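Local structure of putative secreted lipase (Streptomyces sp. W007, 5H6B) at residues A[76-80]-A[164-170]; A[137-143]-A[169-173]; A[22-28]-A[56-60]. The protein probably hydrolyses the ester bonds of triacylglycerols as a secreted, thermostable lipase with an alpha/beta-hydrolase fold. All coordinates share one frame; numbering follows the deposited sequence.

Overall arrangement
From the N terminus, interaction 3 closes first: its disulfide pins segment 22-28 to the start of strand 59-63, closing a loop that contains strand 32-35 and helix 49-54, near the 16-17 edge of the parallel sheet. The chain then opens a longer loop at 76-80, ahead of helix 80-98, which interaction 1 closes at 164-170. Within that loop, beyond strand 128-134, segment 137-143 opens interaction 2, which ends on the same stretch of chain, at 169-173. Interactions 1 and 2 share Asp-169 and Gln-170 and their centres are about 10 Å apart, whereas the centre of interaction 3 lies about 33 Å from that of interaction 1, across the molecule.

Interaction 1: residues A[76-80]-A[164-170]; sequences GLGPI and TPGLADQ
Leu-77 and Gly-166 meet backbone to backbone in a buried packing of the loop before helix 80-98 against the short helix 165-168. Gly-166 N donates to Leu-77 O over 2.6 Å, reaching it from 59° above the carbonyl plane. The close approach depends on a bare alpha carbon: Gly-166 CA lies 3.1 Å from Gly-78 O, and a beta carbon there would collide with Gly-76 O. Beside this bond the rings of Pro-79 and Pro-165 lie side by side, pointing the same way. The principle is helix starts served by acceptors from distant chain, here in an alpha/beta-hydrolase fold, after strand 59-63. Pro-79 is the N-cap of helix 80-98, and Ile-80 N gives a nearly straight bond (170°) to the anti lone pair of Asp-169 OD2, 3.0 Å away. The helix terminus would be expected to stabilise that carboxylate as an anion. Asp-169 and Ile-80 slide past each other in opposite directions, Asp-169 CB lying 3.6 Å from Ile-80 CG1. With CG1 beside its own backbone N (chi1 -55°), Ile-80 brings CD1 to 3.5 Å from Gln-170 CG, and both side chains also rest on Gln-110 and Met-113 of helix 110-113.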
ATOM      1  N   GLY A  76       8.145  -4.290   8.031  1.00 34.93           N
ATOM      2  CA  GLY A  76       8.529  -3.003   7.472  1.00 35.91           C
ATOM      3  C   GLY A  76       9.683  -2.358   8.204  1.00 37.44           C
ATOM      4  O   GLY A  76       9.785  -1.131   8.231  1.00 36.81           O
ATOM      5  N   LEU A  77      10.561  -3.174   8.793  1.00 36.79           N
ATOM      6  CA  LEU A  77      11.674  -2.674   9.593  1.00 39.69           C
ATOM      7  C   LEU A  77      13.052  -2.777   8.949  1.00 39.26           C
ATOM      8  O   LEU A  77      13.941  -2.012   9.303  1.00 43.81           O
ATOM      9  CB  LEU A  77      11.709  -3.385  10.940  1.00 42.63           C
ATOM     10  CG  LEU A  77      10.473  -3.220  11.811  1.00 43.70           C
ATOM     11  CD1 LEU A  77      10.716  -3.925  13.132  1.00 44.18           C
ATOM     12  CD2 LEU A  77      10.135  -1.751  12.025  1.00 43.49           C
ATOM     13  N   GLY A  78      13.239  -3.706   8.025  1.00 39.87           N
ATOM     14  CA  GLY A  78      14.486  -3.812   7.298  1.00 41.36           C
ATOM     15  C   GLY A  78      14.646  -2.763   6.198  1.00 44.19           C
ATOM     16  O   GLY A  78      13.748  -1.941   5.963  1.00 42.02           O
ATOM     17  N   PRO A  79      15.805  -2.776   5.520  1.00 43.82           N
ATOM     18  CA  PRO A  79      16.075  -1.778   4.493  1.00 44.53           C
ATOM     19  C   PRO A  79      15.048  -1.812   3.374  1.00 42.85           C
ATOM     20  O   PRO A  79      14.699  -2.889   2.884  1.00 43.63           O
ATOM     21  CB  PRO A  79      17.468  -2.162   3.976  1.00 46.13           C
ATOM     22  CG  PRO A  79      18.104  -2.900   5.091  1.00 45.74           C
ATOM     23  CD  PRO A  79      16.986  -3.612   5.804  1.00 45.02           C
ATOM     24  N   ILE A  80      14.566  -0.642   2.974  1.00 41.32           N
ATOM     25  CA  ILE A  80      13.406  -0.602   2.075  1.00 43.29           C
ATOM     26  C   ILE A  80      13.764  -1.098   0.663  1.00 42.38           C
ATOM     27  O   ILE A  80      12.908  -1.675  -0.017  1.00 40.23           O
ATOM     28  CB  ILE A  80      12.686   0.775   2.100  1.00 42.19           C
ATOM     29  CG1 ILE A  80      12.302   1.110   3.552  1.00 39.73           C
ATOM     30  CG2 ILE A  80      11.439   0.753   1.213  1.00 42.76           C
ATOM     31  CD1 ILE A  80      11.416   2.307   3.746  1.00 38.77           C
ATOM     32  N   THR A 164      16.879   1.939  13.036  1.00 46.70           N
ATOM     33  CA  THR A 164      16.202   0.773  12.438  1.00 46.56           C
ATOM     34  C   THR A 164      15.974   1.160  10.970  1.00 46.18           C
ATOM     35  O   THR A 164      15.402   2.214  10.725  1.00 42.46           O
ATOM     36  CB  THR A 164      14.893   0.415  13.168  1.00 45.71           C
ATOM     37  OG1 THR A 164      15.176   0.191  14.555  1.00 45.03           O
ATOM     38  CG2 THR A 164      14.254  -0.826  12.586  1.00 46.75           C
ATOM     39  N   PRO A 165      16.508   0.367  10.011  1.00 46.99           N
ATOM     40  CA  PRO A 165      16.634   0.849   8.619  1.00 47.21           C
ATOM     41  C   PRO A 165      15.312   1.164   7.909  1.00 47.48           C
ATOM     42  O   PRO A 165      15.241   2.153   7.205  1.00 44.29           O
ATOM     43  CB  PRO A 165      17.355  -0.308   7.899  1.00 48.22           C
ATOM     44  CG  PRO A 165      18.006  -1.101   8.971  1.00 47.93           C
ATOM     45  CD  PRO A 165      17.103  -0.978  10.167  1.00 49.35           C
ATOM     46  N   GLY A 166      14.300   0.314   8.091  1.00 44.13           N
ATOM     47  CA  GLY A 166      12.948   0.584   7.622  1.00 43.83           C
ATOM     48  C   GLY A 166      12.338   1.902   8.094  1.00 43.32           C
ATOM     49  O   GLY A 166      11.497   2.462   7.407  1.00 45.16           O
ATOM     50  N   LEU A 167      12.754   2.401   9.260  1.00 43.00           N
ATOM     51  CA  LEU A 167      12.335   3.716   9.738  1.00 40.78           C
ATOM     52  C   LEU A 167      13.205   4.847   9.197  1.00 45.77           C
ATOM     53  O   LEU A 167      12.670   5.890   8.760  1.00 46.64           O
ATOM     54  CB  LEU A 167      12.305   3.758  11.260  1.00 41.70           C
ATOM     55  CG  LEU A 167      11.556   2.622  11.970  1.00 41.53           C
ATOM     56  CD1 LEU A 167      11.561   2.893  13.465  1.00 40.82           C
ATOM     57  CD2 LEU A 167      10.134   2.450  11.463  1.00 39.63           C
ATOM     58  N   ALA A 168      14.533   4.660   9.215  1.00 43.16           N
ATOM     59  CA  ALA A 168      15.454   5.717   8.776  1.00 43.84           C
ATOM     60  C   ALA A 168      15.330   5.995   7.277  1.00 42.38           C
ATOM     61  O   ALA A 168      15.448   7.139   6.846  1.00 43.33           O
ATOM     62  CB  ALA A 168      16.904   5.376   9.148  1.00 44.99           C
ATOM     63  N   ASP A 169      15.099   4.936   6.502  1.00 41.89           N
ATOM     64  CA  ASP A 169      14.866   5.035   5.071  1.00 43.70           C
ATOM     65  C   ASP A 169      13.599   5.832   4.705  1.00 44.89           C
ATOM     66  O   ASP A 169      13.512   6.350   3.603  1.00 50.08           O
ATOM     67  CB  ASP A 169      14.769   3.626   4.433  1.00 44.63           C
ATOM     68  CG  ASP A 169      16.129   2.946   4.239  1.00 46.66           C
ATOM     69  OD1 ASP A 169      17.180   3.567   4.486  1.00 50.99           O
ATOM     70  OD2 ASP A 169      16.148   1.764   3.825  1.00 50.80           O
ATOM     71  N   GLN A 170      12.617   5.904   5.600  1.00 45.29           N
ATOM     72  CA  GLN A 170      11.407   6.700   5.354  1.00 45.24           C
ATOM     73  C   GLN A 170      11.576   8.199   5.653  1.00 44.49           C
ATOM     74  O   GLN A 170      10.664   8.974   5.356  1.00 43.07           O
ATOM     75  CB  GLN A 170      10.211   6.144   6.142  1.00 41.87           C
ATOM     76  CG  GLN A 170       9.813   4.739   5.725  1.00 42.31           C
ATOM     77  CD  GLN A 170       8.623   4.202   6.508  1.00 40.60           C
ATOM     78  OE1 GLN A 170       8.753   3.337   7.379  1.00 42.52           O
ATOM     79  NE2 GLN A 170       7.477   4.728   6.217  1.00 38.44           N
TER

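Interaction 2: residues A[137-143]-A[169-173]; sequences DNHGTTL and DQVAG. With ZN (zinc ion), chain D.
Asp-137 and Gln-170 cross at about a right angle, their carboxylate and carboxamide planes turned 76° apart. Asp-137 holds CG between its backbone N and carbonyl carbon (chi1 59°), which swings OD2 onto the glutamine chain, 3.5 Å from Gln-170 CB. An alanine in place of Asp-137 would take away this carboxylate and is likely to open a gap beside the aliphatic part of the glutamine chain. Leu-143 and Val-171 form a second right-angled crossing, an apolar one, with Leu-143 CG 3.6 Å from Val-171 CG2. Between the two crossings runs a single bridge with the parallel hydrogen-bond pattern: Thr-141 N donates to Gln-170 O over 2.8 Å, and Ala-172 N returns to Thr-141 O over 2.8 Å. This isolated bridge joins the loop leaving strand 128-134 of the central alpha/beta-hydrolase sheet to the link between helices 165-168 and 175-181. Gly-140, at positive phi, brings its CA to 3.0 Å from Gln-170 O, where a beta carbon would clash. Thr-141 OG1 is hydrogen-bonded to Val-202 O. The bond from CA to CB of His-139 points away from segment 169-173, and the ring's NE2 binds a zinc ion at 2.3 Å, with Asp-185 a fellow ligand and ND1 hydrogen-bonded to Thr-208 O.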
ATOM      1  N   ASP A 137       3.576   7.263   2.277  1.00 34.19           N
ATOM      2  CA  ASP A 137       4.581   8.326   2.487  1.00 34.50           C
ATOM      3  C   ASP A 137       5.518   8.476   1.295  1.00 35.05           C
ATOM      4  O   ASP A 137       6.728   8.229   1.389  1.00 34.53           O
ATOM      5  CB  ASP A 137       5.335   8.181   3.813  1.00 36.14           C
ATOM      6  CG  ASP A 137       6.093   6.848   3.964  1.00 37.44           C
ATOM      7  OD1 ASP A 137       5.756   5.808   3.346  1.00 35.91           O
ATOM      8  OD2 ASP A 137       7.033   6.864   4.766  1.00 37.64           O
ATOM      9  N   ASN A 138       4.962   8.963   0.182  1.00 36.71           N
ATOM     10  CA  ASN A 138       5.663   8.924  -1.130  1.00 35.96           C
ATOM     11  C   ASN A 138       6.900   9.831  -1.232  1.00 37.75           C
ATOM     12  O   ASN A 138       7.775   9.581  -2.073  1.00 35.82           O
ATOM     13  CB  ASN A 138       4.683   9.170  -2.295  1.00 36.32           C
ATOM     14  CG  ASN A 138       3.938   7.899  -2.707  1.00 37.05           C
ATOM     15  OD1 ASN A 138       4.564   6.866  -2.926  1.00 36.21           O
ATOM     16  ND2 ASN A 138       2.610   7.977  -2.850  1.00 35.14           N
ATOM     17  N   HIS A 139       6.956  10.865  -0.388  1.00 37.33           N
ATOM     18  CA  HIS A 139       8.166  11.687  -0.213  1.00 40.79           C
ATOM     19  C   HIS A 139       8.659  11.669   1.226  1.00 39.61           C
ATOM     20  O   HIS A 139       9.246  12.635   1.712  1.00 42.01           O
ATOM     21  CB  HIS A 139       7.909  13.106  -0.721  1.00 38.91           C
ATOM     22  CG  HIS A 139       7.276  13.102  -2.065  1.00 38.65           C
ATOM     23  ND1 HIS A 139       5.916  13.023  -2.229  1.00 38.65           N
ATOM     24  CD2 HIS A 139       7.810  13.025  -3.300  1.00 38.89           C
ATOM     25  CE1 HIS A 139       5.632  12.961  -3.511  1.00 38.90           C
ATOM     26  NE2 HIS A 139       6.763  12.964  -4.181  1.00 40.86           N
ATOM     27  N   GLY A 140       8.452  10.533   1.882  1.00 40.30           N
ATOM     28  CA  GLY A 140       8.989  10.296   3.191  1.00 39.33           C
ATOM     29  C   GLY A 140       8.199  11.012   4.239  1.00 38.27           C
ATOM     30  O   GLY A 140       7.136  11.535   3.952  1.00 39.79           O
ATOM     31  N   THR A 141       8.742  11.020   5.449  1.00 39.37           N
ATOM     32  CA  THR A 141       8.099  11.584   6.635  1.00 41.91           C
ATOM     33  C   THR A 141       9.207  11.938   7.650  1.00 44.91           C
ATOM     34  O   THR A 141      10.352  12.133   7.251  1.00 48.46           O
ATOM     35  CB  THR A 141       7.061  10.589   7.212  1.00 42.91           C
ATOM     36  OG1 THR A 141       6.429  11.155   8.354  1.00 43.15           O
ATOM     37  CG2 THR A 141       7.701   9.241   7.629  1.00 44.85           C
ATOM     38  N   THR A 142       8.879  12.025   8.936  1.00 47.76           N
ATOM     39  CA  THR A 142       9.882  12.216   9.999  1.00 49.60           C
ATOM     40  C   THR A 142       9.858  11.059  11.000  1.00 51.62           C
ATOM     41  O   THR A 142       8.849  10.330  11.132  1.00 45.55           O
ATOM     42  CB  THR A 142       9.659  13.542  10.762  1.00 48.84           C
ATOM     43  OG1 THR A 142       8.428  13.485  11.487  1.00 49.03           O
ATOM     44  CG2 THR A 142       9.611  14.735   9.791  1.00 48.23           C
ATOM     45  N   LEU A 143      10.976  10.899  11.714  1.00 49.83           N
ATOM     46  CA  LEU A 143      11.051   9.919  12.794  1.00 49.52           C
ATOM     47  C   LEU A 143       9.986  10.207  13.854  1.00 46.47           C
ATOM     48  O   LEU A 143       9.398   9.271  14.399  1.00 44.08           O
ATOM     49  CB  LEU A 143      12.450   9.861  13.418  1.00 51.73           C
ATOM     50  CG  LEU A 143      13.542   9.221  12.557  1.00 52.81           C
ATOM     51  CD1 LEU A 143      14.899   9.435  13.207  1.00 53.76           C
ATOM     52  CD2 LEU A 143      13.287   7.736  12.327  1.00 53.38           C
ATOM     53  N   ASP A 169      15.099   4.936   6.502  1.00 41.89           N
ATOM     54  CA  ASP A 169      14.866   5.035   5.071  1.00 43.70           C
ATOM     55  C   ASP A 169      13.599   5.832   4.705  1.00 44.89           C
ATOM     56  O   ASP A 169      13.512   6.350   3.603  1.00 50.08           O
ATOM     57  CB  ASP A 169      14.769   3.626   4.433  1.00 44.63           C
ATOM     58  CG  ASP A 169      16.129   2.946   4.239  1.00 46.66           C
ATOM     59  OD1 ASP A 169      17.180   3.567   4.486  1.00 50.99           O
ATOM     60  OD2 ASP A 169      16.148   1.764   3.825  1.00 50.80           O
ATOM     61  N   GLN A 170      12.617   5.904   5.600  1.00 45.29           N
ATOM     62  CA  GLN A 170      11.407   6.700   5.354  1.00 45.24           C
ATOM     63  C   GLN A 170      11.576   8.199   5.653  1.00 44.49           C
ATOM     64  O   GLN A 170      10.664   8.974   5.356  1.00 43.07           O
ATOM     65  CB  GLN A 170      10.211   6.144   6.142  1.00 41.87           C
ATOM     66  CG  GLN A 170       9.813   4.739   5.725  1.00 42.31           C
ATOM     67  CD  GLN A 170       8.623   4.202   6.508  1.00 40.60           C
ATOM     68  OE1 GLN A 170       8.753   3.337   7.379  1.00 42.52           O
ATOM     69  NE2 GLN A 170       7.477   4.728   6.217  1.00 38.44           N
ATOM     70  N   VAL A 171      12.703   8.616   6.230  1.00 42.69           N
ATOM     71  CA  VAL A 171      12.857  10.019   6.643  1.00 46.01           C
ATOM     72  C   VAL A 171      13.062  10.888   5.405  1.00 45.78           C
ATOM     73  O   VAL A 171      13.890  10.561   4.558  1.00 47.66           O
ATOM     74  CB  VAL A 171      13.993  10.196   7.694  1.00 46.56           C
ATOM     75  CG1 VAL A 171      14.284  11.672   8.002  1.00 45.66           C
ATOM     76  CG2 VAL A 171      13.603   9.492   8.978  1.00 43.24           C
ATOM     77  N   ALA A 172      12.279  11.961   5.270  1.00 47.79           N
ATOM     78  CA  ALA A 172      12.456  12.885   4.124  1.00 50.25           C
ATOM     79  C   ALA A 172      13.887  13.397   4.153  1.00 48.11           C
ATOM     80  O   ALA A 172      14.353  13.855   5.199  1.00 46.94           O
ATOM     81  CB  ALA A 172      11.481  14.050   4.186  1.00 47.07           C
ATOM     82  N   GLY A 173      14.587  13.241   3.031  1.00 50.25           N
ATOM     83  CA  GLY A 173      16.001  13.610   2.911  1.00 49.27           C
ATOM     84  C   GLY A 173      16.980  12.460   3.102  1.00 52.11           C
ATOM     85  O   GLY A 173      18.183  12.646   2.927  1.00 48.32           O
TER
HETATM   86 ZN    ZN D 303       7.356  13.786  -6.195  1.00 43.02          ZN

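Interaction 3: residues A[22-28]-A[56-60]; sequences CKPSAAH and RGYCV
The imidazole of His-28 lies between Tyr-58 CE1 over one face and Ala-27 CB over the other. The tyrosine ring in turn receives His-28 CG over one face, 3.8 Å above its plane and displaced toward the rim. The two planes are inclined by 31° with centroids 4.0 Å apart, an oblique aromatic pair to which His-28 CB adds a CH-pi contact over the tyrosine face. A chi1 of -57° sets the imidazole beside its own backbone N, over the phenol end of Tyr-58. The carbonyl oxygens of Arg-56 and Gly-57 approach the imidazole obliquely; Arg-56 O is 3.0 Å from His-28 NE2, but at an angle too poor for a hydrogen bond. Each segment is shaped by a local motif. Ser-25 OG accepts from His-28 N over 3.2 Å, an ST motif, while Gly-57, at positive phi, is the C-prime residue of the Schellman motif that ends helix 49-54 and releases the chain into strand 59-63 of the parallel sheet. At the start of that strand, Cys-59 SG is bonded to Cys-22 SG at 2.1 Å, with a left-handed chi3 of -77°. Pro-24 CD packs 4.0 Å from Cys-59 SG. The join thus relies on a covalent sulfur bridge and on aromatic and CH-pi contact rather than on any clear hydrogen bond between the segments, consistent with a secreted enzyme that remains stable when heated.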
ATOM      1  N   CYS A  22      -6.056 -19.916  -7.108  1.00 57.06           N
ATOM      2  CA  CYS A  22      -6.975 -18.903  -7.632  1.00 58.91           C
ATOM      3  C   CYS A  22      -6.585 -18.496  -9.056  1.00 56.97           C
ATOM      4  O   CYS A  22      -5.390 -18.375  -9.381  1.00 52.47           O
ATOM      5  CB  CYS A  22      -7.036 -17.655  -6.724  1.00 60.29           C
ATOM      6  SG  CYS A  22      -8.553 -16.675  -6.877  1.00 62.89           S
ATOM      7  N   LYS A  23      -7.613 -18.334  -9.892  1.00 54.69           N
ATOM      8  CA  LYS A  23      -7.475 -17.957 -11.300  1.00 57.11           C
ATOM      9  C   LYS A  23      -8.384 -16.748 -11.543  1.00 51.00           C
ATOM     10  O   LYS A  23      -9.614 -16.876 -11.456  1.00 50.68           O
ATOM     11  CB  LYS A  23      -7.848 -19.125 -12.237  1.00 59.87           C
ATOM     12  CG  LYS A  23      -6.651 -19.834 -12.869  1.00 63.34           C
ATOM     13  CD  LYS A  23      -5.939 -20.778 -11.907  1.00 62.77           C
ATOM     14  CE  LYS A  23      -4.502 -21.021 -12.345  1.00 63.54           C
ATOM     15  NZ  LYS A  23      -3.792 -21.955 -11.425  1.00 63.46           N
ATOM     16  N   PRO A  24      -7.784 -15.567 -11.804  1.00 49.02           N
ATOM     17  CA  PRO A  24      -8.554 -14.338 -12.007  1.00 50.46           C
ATOM     18  C   PRO A  24      -9.625 -14.497 -13.083  1.00 52.66           C
ATOM     19  O   PRO A  24      -9.323 -14.987 -14.170  1.00 55.50           O
ATOM     20  CB  PRO A  24      -7.496 -13.327 -12.466  1.00 51.60           C
ATOM     21  CG  PRO A  24      -6.222 -13.819 -11.909  1.00 51.85           C
ATOM     22  CD  PRO A  24      -6.328 -15.311 -11.821  1.00 50.73           C
ATOM     23  N   SER A  25     -10.851 -14.085 -12.779  1.00 53.08           N
ATOM     24  CA  SER A  25     -11.950 -14.175 -13.723  1.00 51.70           C
ATOM     25  C   SER A  25     -11.811 -13.128 -14.830  1.00 55.94           C
ATOM     26  O   SER A  25     -10.857 -12.340 -14.856  1.00 49.09           O
ATOM     27  CB  SER A  25     -13.262 -13.987 -12.995  1.00 49.47           C
ATOM     28  OG  SER A  25     -13.377 -12.644 -12.610  1.00 53.44           O
ATOM     29  N   ALA A  26     -12.755 -13.143 -15.766  1.00 57.56           N
ATOM     30  CA  ALA A  26     -12.745 -12.179 -16.854  1.00 59.85           C
ATOM     31  C   ALA A  26     -13.200 -10.808 -16.339  1.00 59.50           C
ATOM     32  O   ALA A  26     -12.702  -9.784 -16.800  1.00 64.20           O
ATOM     33  CB  ALA A  26     -13.606 -12.660 -18.020  1.00 60.46           C
ATOM     34  N   ALA A  27     -14.130 -10.785 -15.383  1.00 58.90           N
ATOM     35  CA  ALA A  27     -14.525  -9.532 -14.723  1.00 57.77           C
ATOM     36  C   ALA A  27     -13.360  -8.870 -13.947  1.00 56.50           C
ATOM     37  O   ALA A  27     -13.260  -7.647 -13.913  1.00 57.39           O
ATOM     38  CB  ALA A  27     -15.710  -9.771 -13.803  1.00 58.87           C
ATOM     39  N   HIS A  28     -12.490  -9.681 -13.343  1.00 52.75           N
ATOM     40  CA  HIS A  28     -11.346  -9.190 -12.577  1.00 53.66           C
ATOM     41  C   HIS A  28     -10.121 -10.009 -12.945  1.00 52.54           C
ATOM     42  O   HIS A  28      -9.716 -10.909 -12.218  1.00 49.68           O
ATOM     43  CB  HIS A  28     -11.655  -9.248 -11.087  1.00 54.51           C
ATOM     44  CG  HIS A  28     -12.883  -8.478 -10.716  1.00 52.29           C
ATOM     45  ND1 HIS A  28     -12.978  -7.115 -10.886  1.00 49.85           N
ATOM     46  CD2 HIS A  28     -14.078  -8.882 -10.228  1.00 54.06           C
ATOM     47  CE1 HIS A  28     -14.170  -6.705 -10.493  1.00 54.09           C
ATOM     48  NE2 HIS A  28     -14.860  -7.759 -10.090  1.00 57.70           N
ATOM     49  N   ARG A  56     -15.957  -9.134  -3.768  1.00 54.44           N
ATOM     50  CA  ARG A  56     -16.154  -8.521  -5.076  1.00 52.35           C
ATOM     51  C   ARG A  56     -15.464  -9.301  -6.213  1.00 52.04           C
ATOM     52  O   ARG A  56     -15.374  -8.809  -7.337  1.00 51.55           O
ATOM     53  CB  ARG A  56     -15.697  -7.063  -5.012  1.00 55.05           C
ATOM     54  CG  ARG A  56     -16.617  -6.231  -4.130  1.00 55.41           C
ATOM     55  CD  ARG A  56     -15.984  -4.955  -3.617  1.00 58.57           C
ATOM     56  NE  ARG A  56     -17.000  -4.117  -2.975  1.00 58.45           N
ATOM     57  CZ  ARG A  56     -17.519  -4.311  -1.761  1.00 58.28           C
ATOM     58  NH1 ARG A  56     -17.119  -5.318  -0.972  1.00 58.75           N
ATOM     59  NH2 ARG A  56     -18.454  -3.473  -1.323  1.00 57.47           N
ATOM     60  N   GLY A  57     -14.992 -10.516  -5.915  1.00 53.38           N
ATOM     61  CA  GLY A  57     -14.537 -11.476  -6.922  1.00 52.90           C
ATOM     62  C   GLY A  57     -13.081 -11.434  -7.345  1.00 49.72           C
ATOM     63  O   GLY A  57     -12.746 -11.949  -8.399  1.00 50.57           O
ATOM     64  N   TYR A  58     -12.216 -10.834  -6.532  1.00 48.44           N
ATOM     65  CA  TYR A  58     -10.783 -10.778  -6.829  1.00 45.30           C
ATOM     66  C   TYR A  58     -10.048 -11.957  -6.202  1.00 45.69           C
ATOM     67  O   TYR A  58     -10.422 -12.426  -5.114  1.00 46.60           O
ATOM     68  CB  TYR A  58     -10.161  -9.473  -6.293  1.00 43.63           C
ATOM     69  CG  TYR A  58     -10.648  -8.203  -6.975  1.00 40.70           C
ATOM     70  CD1 TYR A  58     -11.814  -7.562  -6.550  1.00 39.24           C
ATOM     71  CD2 TYR A  58      -9.936  -7.637  -8.034  1.00 38.72           C
ATOM     72  CE1 TYR A  58     -12.261  -6.403  -7.160  1.00 37.79           C
ATOM     73  CE2 TYR A  58     -10.386  -6.479  -8.661  1.00 37.74           C
ATOM     74  CZ  TYR A  58     -11.538  -5.866  -8.213  1.00 38.28           C
ATOM     75  OH  TYR A  58     -11.988  -4.723  -8.810  1.00 40.38           O
ATOM     76  N   CYS A  59      -9.011 -12.419  -6.898  1.00 45.97           N
ATOM     77  CA  CYS A  59      -7.933 -13.228  -6.319  1.00 50.20           C
ATOM     78  C   CYS A  59      -6.959 -12.277  -5.615  1.00 49.73           C
ATOM     79  O   CYS A  59      -6.311 -11.456  -6.282  1.00 48.99           O
ATOM     80  CB  CYS A  59      -7.179 -13.993  -7.419  1.00 54.54           C
ATOM     81  SG  CYS A  59      -8.181 -15.219  -8.303  1.00 59.52           S
ATOM     82  N   VAL A  60      -6.868 -12.376  -4.285  1.00 46.17           N
ATOM     83  CA  VAL A  60      -6.098 -11.425  -3.459  1.00 43.10           C
ATOM     84  C   VAL A  60      -4.888 -12.149  -2.848  1.00 41.34           C
ATOM     85  O   VAL A  60      -4.969 -13.318  -2.488  1.00 42.77           O
ATOM     86  CB  VAL A  60      -6.992 -10.803  -2.357  1.00 41.87           C
ATOM     87  CG1 VAL A  60      -6.220  -9.790  -1.515  1.00 42.65           C
ATOM     88  CG2 VAL A  60      -8.224 -10.162  -2.977  1.00 41.20           C
TER